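Local structure of putative enoyl-CoA hydratase/isomerase (Mycobacterium abscessus, 3RSI) at residues L22-P27 against S39-A44. The protein is a putative enoyl-CoA hydratase/isomerase of the crotonase-like family and probably acts as a hydro-lyase in lipid metabolism. Sequence-based numbering, arbitrary orientation.
Sequences LTMNRP and SQFAAA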
# COMPACT_ATOMS: atom_id res chain seq x y z
N LEU B 22 -6.68 -20.01 -18.98
CA LEU B 22 -6.46 -21.14 -18.11
C LEU B 22 -7.69 -21.28 -17.23
O LEU B 22 -8.12 -20.31 -16.58
CB LEU B 22 -5.24 -20.88 -17.23
CG LEU B 22 -3.91 -20.65 -17.95
CD1 LEU B 22 -2.81 -20.40 -16.93
CD2 LEU B 22 -3.58 -21.86 -18.81
N THR B 23 -8.26 -22.47 -17.19
CA THR B 23 -9.45 -22.69 -16.40
C THR B 23 -9.22 -23.83 -15.42
O THR B 23 -9.06 -24.97 -15.84
CB THR B 23 -10.67 -23.00 -17.28
OG1 THR B 23 -10.88 -21.92 -18.18
CG2 THR B 23 -11.92 -23.19 -16.41
N MET B 24 -9.22 -23.49 -14.13
CA MET B 24 -9.12 -24.47 -13.07
C MET B 24 -10.43 -25.26 -13.09
O MET B 24 -11.51 -24.68 -13.02
CB MET B 24 -8.93 -23.77 -11.73
CG MET B 24 -7.63 -23.02 -11.63
SD MET B 24 -7.48 -22.00 -10.15
CE MET B 24 -8.51 -20.59 -10.66
N ASN B 25 -10.31 -26.58 -13.23
CA ASN B 25 -11.45 -27.45 -13.57
C ASN B 25 -11.56 -28.70 -12.70
O ASN B 25 -11.18 -29.79 -13.12
CB ASN B 25 -11.31 -27.86 -15.04
CG ASN B 25 -12.50 -28.66 -15.53
OD1 ASN B 25 -13.63 -28.44 -15.11
ND2 ASN B 25 -12.23 -29.61 -16.41
N ARG B 26 -12.05 -28.53 -11.48
CA ARG B 26 -12.42 -29.67 -10.63
C ARG B 26 -13.71 -29.33 -9.91
O ARG B 26 -13.71 -28.99 -8.72
CB ARG B 26 -11.34 -29.99 -9.59
CG ARG B 26 -9.99 -30.34 -10.15
CD ARG B 26 -9.01 -30.53 -9.00
NE ARG B 26 -9.28 -31.76 -8.23
CZ ARG B 26 -9.10 -31.89 -6.91
NH1 ARG B 26 -8.70 -30.86 -6.17
NH2 ARG B 26 -9.34 -33.05 -6.32
N PRO B 27 -14.83 -29.42 -10.62
CA PRO B 27 -16.11 -28.94 -10.08
C PRO B 27 -16.53 -29.61 -8.77
O PRO B 27 -17.07 -28.95 -7.89
CB PRO B 27 -17.10 -29.25 -11.20
CG PRO B 27 -16.33 -29.35 -12.42
CD PRO B 27 -14.93 -29.78 -12.05
N SER B 39 1.13 -29.26 -11.19
CA SER B 39 2.03 -29.68 -12.29
C SER B 39 1.60 -29.10 -13.64
O SER B 39 2.44 -28.64 -14.43
CB SER B 39 2.11 -31.20 -12.42
OG SER B 39 2.59 -31.74 -11.20
N GLN B 40 0.29 -29.11 -13.90
CA GLN B 40 -0.23 -28.58 -15.15
C GLN B 40 -0.04 -27.05 -15.20
O GLN B 40 0.23 -26.51 -16.27
CB GLN B 40 -1.70 -28.97 -15.33
CG GLN B 40 -1.90 -30.48 -15.61
CD GLN B 40 -3.35 -30.93 -15.58
OE1 GLN B 40 -4.26 -30.13 -15.32
NE2 GLN B 40 -3.59 -32.23 -15.85
N PHE B 41 -0.17 -26.37 -14.05
CA PHE B 41 0.19 -24.95 -13.96
C PHE B 41 1.67 -24.71 -14.38
O PHE B 41 1.96 -23.85 -15.24
CB PHE B 41 -0.03 -24.41 -12.53
CG PHE B 41 -1.40 -23.78 -12.30
CD1 PHE B 41 -1.89 -22.78 -13.14
CD2 PHE B 41 -2.19 -24.20 -11.25
CE1 PHE B 41 -3.13 -22.21 -12.93
CE2 PHE B 41 -3.45 -23.64 -11.03
CZ PHE B 41 -3.91 -22.63 -11.87
N ALA B 42 2.58 -25.46 -13.77
CA ALA B 42 4.01 -25.29 -14.07
C ALA B 42 4.24 -25.39 -15.56
O ALA B 42 4.89 -24.53 -16.15
CB ALA B 42 4.89 -26.30 -13.30
N ALA B 43 3.66 -26.42 -16.17
CA ALA B 43 3.78 -26.60 -17.61
C ALA B 43 3.18 -25.43 -18.41
O ALA B 43 3.75 -25.01 -19.44
CB ALA B 43 3.13 -27.93 -18.04
N ALA B 44 2.04 -24.91 -17.97
CA ALA B 44 1.38 -23.80 -18.67
C ALA B 44 2.20 -22.50 -18.58
O ALA B 44 2.26 -21.74 -19.54
CB ALA B 44 -0.07 -23.58 -18.14
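Leu-22 and Met-24 of one strand meet Phe-41 and Ala-44 of the following helix in a beta-alpha-beta unit of the crotonase-like fold. The strand residues 22-24 and the helical segment 39-44 run nearly antiparallel, at 173°, and their axes come no closer than 11.0 Å. Side chains bridge this gap, and the contact is wholly apolar. The ring of Phe-41 reaches toward the strand, with CZ directed at Met-24 and CE1 on the side of Leu-22. Its CZ atom lies 3.7 Å from CG of Met-24, which approaches the ring obliquely. The sulfur lies at the ring edge, with SD of Met-24 5.3 Å from the centroid of the Phe-41 ring. This is a Met-aromatic contact made edge-on. CG of Met-24 is anti to its own carbonyl carbon (chi1 -64°), which sets it against CZ, and the extended chi2 carries SD on past the ring edge. The two methyl branches of Leu-22 divide the work. CD1 of Leu-22 sits near the ring plane, 4.4 Å from CE1 of Phe-41, a looser touch at the edge. CD2 of Leu-22 rests 4.0 Å from CB of Ala-44, three residues, a little under one turn, further along the helix. All four residues are buried. Together they pack helix 35-50 against the sheet of strands 11-16, 19-24 and 56-61. Leu-59 of strand 56-61, the parallel neighbour of strand 19-24, also touches Leu-22, Met-24 and Phe-41. Trp-45 meets the Phe-41 ring with nearly parallel planes and also touches Leu-22. Strand 11-16 adds Val-13 against Leu-22 and Leu-11 against Phe-41, while Gly-94 of a neighbouring subunit packs on Phe-41.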